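Side-chain contacts in NAD-dependent protein deacylase 2 (Archaeoglobus fulgidus, PDB 4TWJ), which removes acetyl and longer acyl groups from protein lysines in an NAD-dependent reaction, including the N-terminal lysine of the chromatin protein Alba: residues 104-108 with 109-113; 195-198 with 199-202; 137-140 with 141-145. All blocks are in the same frame, centred on the assembly; numbering follows the deposited sequence.

Contact 1 (104-108 with 109-113)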
loop_
_atom_site.group_PDB
_atom_site.type_symbol
_atom_site.label_atom_id
_atom_site.label_comp_id
_atom_site.label_asym_id
_atom_site.label_seq_id
_atom_site.Cartn_x
_atom_site.Cartn_y
_atom_site.Cartn_z
ATOM N N MET A 104 5.041 -5.108 -3.532
ATOM C CA MET A 104 4.278 -6.172 -4.201
ATOM C C MET A 104 3.907 -7.360 -3.303
ATOM O O MET A 104 3.611 -8.445 -3.804
ATOM C CB MET A 104 5.028 -6.671 -5.444
ATOM C CG MET A 104 5.418 -5.568 -6.412
ATOM S SD MET A 104 6.371 -6.195 -7.804
ATOM C CE MET A 104 5.089 -7.003 -8.750
ATOM N N LEU A 105 3.896 -7.153 -1.988
ATOM C CA LEU A 105 3.580 -8.233 -1.048
ATOM C C LEU A 105 2.131 -8.697 -1.146
ATOM O O LEU A 105 1.838 -9.867 -0.885
ATOM C CB LEU A 105 3.896 -7.821 0.391
ATOM C CG LEU A 105 5.383 -7.711 0.741
ATOM C CD1 LEU A 105 5.561 -7.156 2.142
ATOM C CD2 LEU A 105 6.067 -9.061 0.615
ATOM N N HIS A 106 1.224 -7.794 -1.512
ATOM C CA HIS A 106 -0.172 -8.182 -1.714
ATOM C C HIS A 106 -0.287 -9.229 -2.822
ATOM O O HIS A 106 -0.919 -10.271 -2.632
ATOM C CB HIS A 106 -1.053 -6.969 -2.035
ATOM C CG HIS A 106 -1.331 -6.094 -0.851
ATOM N ND1 HIS A 106 -1.982 -6.551 0.273
ATOM C CD2 HIS A 106 -1.069 -4.784 -0.627
ATOM C CE1 HIS A 106 -2.098 -5.565 1.145
ATOM N NE2 HIS A 106 -1.552 -4.481 0.623
ATOM N N GLN A 107 0.344 -8.953 -3.963
ATOM C CA GLN A 107 0.304 -9.860 -5.114
ATOM C C GLN A 107 0.973 -11.193 -4.795
ATOM O O GLN A 107 0.489 -12.246 -5.213
ATOM C CB GLN A 107 0.980 -9.240 -6.342
ATOM C CG GLN A 107 0.296 -8.001 -6.896
ATOM C CD GLN A 107 0.883 -6.727 -6.332
ATOM O OE1 GLN A 107 1.014 -6.583 -5.121
ATOM N NE2 GLN A 107 1.261 -5.804 -7.210
ATOM N N ARG A 108 2.077 -11.140 -4.053
ATOM C CA ARG A 108 2.808 -12.348 -3.661
ATOM C C ARG A 108 2.036 -13.198 -2.647
ATOM O O ARG A 108 2.303 -14.395 -2.504
ATOM C CB ARG A 108 4.193 -11.989 -3.110
ATOM C CG ARG A 108 5.147 -11.450 -4.168
ATOM C CD ARG A 108 6.592 -11.828 -3.883
ATOM N NE ARG A 108 7.121 -11.158 -2.698
ATOM C CZ ARG A 108 8.355 -11.322 -2.225
ATOM N NH1 ARG A 108 9.212 -12.144 -2.825
ATOM N NH2 ARG A 108 8.738 -10.662 -1.140
ATOM N N ALA A 109 1.081 -12.579 -1.953
ATOM C CA ALA A 109 0.181 -13.292 -1.047
ATOM C C ALA A 109 -1.050 -13.867 -1.757
ATOM O O ALA A 109 -1.839 -14.576 -1.135
ATOM C CB ALA A 109 -0.257 -12.368 0.083
ATOM N N GLY A 110 -1.223 -13.548 -3.041
ATOM C CA GLY A 110 -2.343 -14.063 -3.833
ATOM C C GLY A 110 -3.427 -13.059 -4.203
ATOM O O GLY A 110 -4.379 -13.410 -4.903
ATOM N N SER A 111 -3.302 -11.814 -3.746
ATOM C CA SER A 111 -4.252 -10.774 -4.133
ATOM C C SER A 111 -4.124 -10.512 -5.631
ATOM O O SER A 111 -3.022 -10.514 -6.176
ATOM C CB SER A 111 -4.016 -9.476 -3.353
ATOM O OG SER A 111 -4.289 -9.636 -1.971
ATOM N N ARG A 112 -5.255 -10.298 -6.292
ATOM C CA ARG A 112 -5.269 -10.070 -7.734
ATOM C C ARG A 112 -5.587 -8.619 -8.067
ATOM O O ARG A 112 -4.841 -7.967 -8.797
ATOM C CB ARG A 112 -6.283 -10.988 -8.401
ATOM C CG ARG A 112 -5.915 -12.458 -8.300
ATOM C CD ARG A 112 -6.787 -13.292 -9.219
ATOM N NE ARG A 112 -6.628 -14.722 -8.985
ATOM C CZ ARG A 112 -7.313 -15.668 -9.621
ATOM N NH1 ARG A 112 -8.211 -15.342 -10.545
ATOM N NH2 ARG A 112 -7.096 -16.947 -9.335
ATOM N N ARG A 113 -6.698 -8.123 -7.534
ATOM C CA ARG A 113 -7.138 -6.758 -7.805
ATOM C C ARG A 113 -6.410 -5.773 -6.894
ATOM O O ARG A 113 -6.969 -5.305 -5.903
ATOM C CB ARG A 113 -8.651 -6.644 -7.618
HETATM O O HOH W 1 -2.849 -9.162 0.275
#
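His106 CB and Ser111 CB meet 4.1 Å apart at the C-terminal end of helix 105-108, and a water joins the polar ends of the two side chains. That water lies in the plane of the imidazole at its edge, 2.8 Å from His106 ND1 and 2.7 Å from Ser111 OG. The histidine CG stands beside its own backbone N (chi1 -74°), and the ring leads away from the turn to Thr22, which hydrogen-bonds NE2, while His82 meets the ring edge-to-face. Both ring nitrogens are therefore engaged, which should fix the rotation of the imidazole. Ser111 CB packs 3.3 Å from His106 O, the same oxygen that takes the Ser111 N-H at 3.0 Å. Gly110, at positive phi, gives its N-H to Gln107 O, and the two bonds make a Schellman motif. Ala109 tucks its CB 3.4 Å from Leu105 O, whereas the amide NE2 of Gln107 hydrogen-bonds Glu116. The Leu105 side chain lies close to Asp103 and Ser27, both NAD-binding residues. The chemistry implies a helix end closed by main-chain bonds, with a water-bridged histidine anchored to the Rossmann-type core beside the cofactor site.

Contact 2 (195-198 with 199-202)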
loop_
_atom_site.group_PDB
_atom_site.type_symbol
_atom_site.label_atom_id
_atom_site.label_comp_id
_atom_site.label_asym_id
_atom_site.label_seq_id
_atom_site.Cartn_x
_atom_site.Cartn_y
_atom_site.Cartn_z
ATOM N N VAL A 195 -1.373 10.397 6.092
ATOM C CA VAL A 195 -0.701 11.694 5.986
ATOM C C VAL A 195 -0.059 11.918 4.611
ATOM O O VAL A 195 0.557 12.960 4.383
ATOM C CB VAL A 195 0.370 11.869 7.092
ATOM C CG1 VAL A 195 -0.291 11.907 8.461
ATOM C CG2 VAL A 195 1.432 10.779 7.031
ATOM N N VAL A 196 -0.191 10.952 3.704
ATOM C CA VAL A 196 0.358 11.093 2.357
ATOM C C VAL A 196 -0.769 11.257 1.341
ATOM O O VAL A 196 -1.612 10.374 1.177
ATOM C CB VAL A 196 1.262 9.907 1.977
ATOM C CG1 VAL A 196 1.776 10.068 0.551
ATOM C CG2 VAL A 196 2.423 9.798 2.953
ATOM N N TYR A 197 -0.782 12.415 0.687
ATOM C CA TYR A 197 -1.757 12.732 -0.339
ATOM C C TYR A 197 -1.120 12.558 -1.713
ATOM O O TYR A 197 0.112 12.588 -1.838
ATOM C CB TYR A 197 -2.259 14.168 -0.167
ATOM C CG TYR A 197 -3.328 14.302 0.889
ATOM C CD1 TYR A 197 -4.666 14.130 0.566
ATOM C CD2 TYR A 197 -3.002 14.598 2.207
ATOM C CE1 TYR A 197 -5.655 14.249 1.524
ATOM C CE2 TYR A 197 -3.987 14.720 3.175
ATOM C CZ TYR A 197 -5.310 14.546 2.825
ATOM O OH TYR A 197 -6.294 14.666 3.780
ATOM N N PRO A 198 -1.946 12.370 -2.754
ATOM C CA PRO A 198 -3.412 12.270 -2.728
ATOM C C PRO A 198 -3.985 10.946 -2.197
ATOM O O PRO A 198 -5.201 10.832 -2.076
ATOM C CB PRO A 198 -3.794 12.452 -4.202
ATOM C CG PRO A 198 -2.610 11.974 -4.954
ATOM C CD PRO A 198 -1.423 12.369 -4.131
ATOM N N ALA A 199 -3.143 9.962 -1.874
ATOM C CA ALA A 199 -3.638 8.678 -1.368
ATOM C C ALA A 199 -4.628 8.838 -0.207
ATOM O O ALA A 199 -5.693 8.211 -0.197
ATOM C CB ALA A 199 -2.479 7.784 -0.947
ATOM N N ALA A 200 -4.282 9.705 0.741
ATOM C CA ALA A 200 -5.084 9.909 1.947
ATOM C C ALA A 200 -6.483 10.473 1.672
ATOM O O ALA A 200 -7.348 10.389 2.537
ATOM C CB ALA A 200 -4.344 10.809 2.934
ATOM N N GLU A 201 -6.705 11.044 0.488
ATOM C CA GLU A 201 -8.041 11.524 0.100
ATOM C C GLU A 201 -9.045 10.374 -0.012
ATOM O O GLU A 201 -10.244 10.556 0.209
ATOM C CB GLU A 201 -7.976 12.280 -1.235
ATOM C CG GLU A 201 -9.260 13.004 -1.634
ATOM C CD GLU A 201 -9.647 14.109 -0.674
ATOM O OE1 GLU A 201 -8.746 14.744 -0.092
ATOM O OE2 GLU A 201 -10.864 14.355 -0.499
ATOM N N LEU A 202 -8.558 9.188 -0.361
ATOM C CA LEU A 202 -9.441 8.076 -0.702
ATOM C C LEU A 202 -10.396 7.635 0.423
ATOM O O LEU A 202 -11.580 7.426 0.159
ATOM C CB LEU A 202 -8.626 6.898 -1.258
ATOM C CG LEU A 202 -8.014 7.224 -2.628
ATOM C CD1 LEU A 202 -6.892 6.258 -2.966
ATOM C CD2 LEU A 202 -9.069 7.226 -3.720
#
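The loop that leads from strand 186-190 of the Rossmann-type sheet into helix 201-208 forms part of the sirtuin peptide-binding cleft, and it contains a cis peptide bond before Pro198. Tyr197 carries the contact. Its ring lies over the methyl of Ala200 in a CH-pi contact, Ala200 CB sitting 3.8 Å from the centroid of the Tyr197 ring and only 7° off the normal. A chi1 of -81°, with CG anti to the carbonyl carbon, brings the ring round to this methyl although the tyrosine CB points away. The Tyr197 OH bonds to the backbone of the bound peptide, and main-chain bonds from Val195 and Tyr197 add to that grip, while Val196 packs on the modified side chain. Within the turn, Ala200 N donates to Val196 O at 2.8 Å, and the methyl CB of Ala200 presses on Val196 O at 3.3 Å. Glu201 N reaches Pro198 O at 3.0 Å. Ala199 and Leu202 both touch Phe21 of the central sheet. At the ring edge, near its plane, Glu201 OE1 approaches Tyr197 CE1 to 3.5 Å, with the carboxylate turned 38° from the ring.

Contact 3 (137-140 with 141-145)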
loop_
_atom_site.group_PDB
_atom_site.type_symbol
_atom_site.label_atom_id
_atom_site.label_comp_id
_atom_site.label_asym_id
_atom_site.label_seq_id
_atom_site.Cartn_x
_atom_site.Cartn_y
_atom_site.Cartn_z
ATOM N N GLU A 137 16.932 -7.960 -12.827
ATOM C CA GLU A 137 18.252 -7.681 -13.396
ATOM C C GLU A 137 19.203 -7.032 -12.387
ATOM O O GLU A 137 20.423 -7.127 -12.533
ATOM C CB GLU A 137 18.117 -6.797 -14.638
ATOM C CG GLU A 137 17.179 -7.365 -15.688
ATOM C CD GLU A 137 17.122 -6.512 -16.933
ATOM O OE1 GLU A 137 18.132 -6.472 -17.653
ATOM O OE2 GLU A 137 16.080 -5.887 -17.198
ATOM N N PHE A 138 18.651 -6.376 -11.367
ATOM C CA PHE A 138 19.452 -5.624 -10.399
ATOM C C PHE A 138 19.522 -6.252 -9.016
ATOM O O PHE A 138 20.414 -5.920 -8.235
ATOM C CB PHE A 138 18.875 -4.218 -10.227
ATOM C CG PHE A 138 19.052 -3.337 -11.423
ATOM C CD1 PHE A 138 20.321 -3.005 -11.869
ATOM C CD2 PHE A 138 17.952 -2.803 -12.080
ATOM C CE1 PHE A 138 20.490 -2.178 -12.960
ATOM C CE2 PHE A 138 18.118 -1.974 -13.170
ATOM C CZ PHE A 138 19.387 -1.666 -13.614
ATOM N N VAL A 139 18.580 -7.135 -8.702
ATOM C CA VAL A 139 18.364 -7.546 -7.316
ATOM C C VAL A 139 19.585 -8.225 -6.674
ATOM O O VAL A 139 19.873 -7.976 -5.501
ATOM C CB VAL A 139 17.088 -8.416 -7.172
ATOM C CG1 VAL A 139 17.241 -9.754 -7.885
ATOM C CG2 VAL A 139 16.730 -8.602 -5.700
ATOM N N GLU A 140 20.308 -9.052 -7.429
ATOM C CA GLU A 140 21.516 -9.696 -6.892
ATOM C C GLU A 140 22.548 -8.653 -6.462
ATOM O O GLU A 140 22.993 -8.657 -5.314
ATOM C CB GLU A 140 22.150 -10.667 -7.896
ATOM C CG GLU A 140 23.330 -11.435 -7.309
ATOM C CD GLU A 140 24.068 -12.300 -8.313
ATOM O OE1 GLU A 140 25.208 -12.709 -8.001
ATOM O OE2 GLU A 140 23.529 -12.579 -9.403
ATOM N N ASP A 141 22.926 -7.777 -7.390
ATOM C CA ASP A 141 23.877 -6.698 -7.110
ATOM C C ASP A 141 23.388 -5.843 -5.950
ATOM O O ASP A 141 24.147 -5.518 -5.037
ATOM C CB ASP A 141 24.071 -5.807 -8.343
ATOM C CG ASP A 141 24.953 -6.446 -9.409
ATOM O OD1 ASP A 141 25.517 -7.538 -9.175
ATOM O OD2 ASP A 141 25.091 -5.835 -10.489
ATOM N N PHE A 142 22.109 -5.487 -5.997
ATOM C CA PHE A 142 21.483 -4.660 -4.969
ATOM C C PHE A 142 21.658 -5.259 -3.576
ATOM O O PHE A 142 22.007 -4.548 -2.630
ATOM C CB PHE A 142 19.999 -4.479 -5.298
ATOM C CG PHE A 142 19.224 -3.721 -4.259
ATOM C CD1 PHE A 142 19.245 -2.334 -4.235
ATOM C CD2 PHE A 142 18.450 -4.395 -3.323
ATOM C CE1 PHE A 142 18.517 -1.634 -3.287
ATOM C CE2 PHE A 142 17.722 -3.699 -2.375
ATOM C CZ PHE A 142 17.756 -2.316 -2.358
ATOM N N ASN A 143 21.439 -6.567 -3.454
ATOM C CA ASN A 143 21.591 -7.247 -2.160
ATOM C C ASN A 143 23.040 -7.269 -1.647
ATOM O O ASN A 143 23.262 -7.426 -0.442
ATOM C CB ASN A 143 21.019 -8.671 -2.223
ATOM C CG ASN A 143 19.497 -8.695 -2.308
ATOM O OD1 ASN A 143 18.823 -7.720 -1.977
ATOM N ND2 ASN A 143 18.949 -9.823 -2.742
ATOM N N LYS A 144 24.003 -7.107 -2.561
ATOM C CA LYS A 144 25.432 -6.964 -2.230
ATOM C C LYS A 144 25.862 -5.510 -2.029
ATOM O O LYS A 144 27.048 -5.237 -1.818
ATOM C CB LYS A 144 26.302 -7.524 -3.359
ATOM C CG LYS A 144 25.995 -8.938 -3.785
ATOM C CD LYS A 144 26.343 -9.948 -2.711
ATOM C CE LYS A 144 26.855 -11.233 -3.337
ATOM N NZ LYS A 144 25.954 -11.747 -4.410
ATOM N N GLY A 145 24.923 -4.573 -2.138
ATOM C CA GLY A 145 25.230 -3.161 -1.948
ATOM C C GLY A 145 25.777 -2.466 -3.184
ATOM O O GLY A 145 26.335 -1.372 -3.092
HETATM O O HOH W 2 22.137 -7.988 -10.318
#
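Phe142 packs its CB 3.3 Å from Phe138 O, and this buried side is the tight half of the contact. The same Phe138 O receives the N-H of Phe142 N at 2.8 Å in a nearly straight bond, 165° at the hydrogen. With CG anti to the backbone N (chi1 176°), the Phe142 ring leaves the turn, its edge near Val139 O, and both phenylalanine rings lead away from the local contact into the fold. Asn143 N follows with a 2.9 Å bond to Val139 O.

The exposed side is looser. Here the side chains of Val139 and Asn143 run alongside each other, Val139 CG2 coming 3.9 Å from Asn143 ND2. Glu140 extends beside Lys144, whose chain bends back so that Lys144 NZ stands 3.8 Å from Glu140 OE1, a long salt bridge, while the Lys144 N-H makes only a weak bond to Glu140 O. A water spans the entry of the helix, donating to Glu137 O and accepting from Asp141 N at 3.0 Å. Gly145, at positive phi, ends the helix in a Schellman motif.

Phe138 meets the ring of Tyr133 on strand 132-134, in the zinc-binding module, while Phe142 packs edge-to-face on Trp135, against Ser67, Met68 and Lys71 of helix 60-73, and on the modified side chain of the bound peptide.

How the contacts relate
The three contacts follow one another along the chain in the order 1, 3, 2, and none touches another. Contacts 1 and 2 lie on opposite sides of the chain's centre, their centres about 21 Å apart and nearest atoms about 12 Å; both border NAD-binding residues, which for contact 2 are Ser193 and Gln100. Contact 3 belongs to the zinc-bearing end, with the Phe138 side chain about 9 Å from the zinc ion. Its nearest atoms are about 20 Å from those of contact 2, yet the peptide packs a modified side chain on both, on Phe142 and on Val196, which suggests that the acylated side chain runs between them.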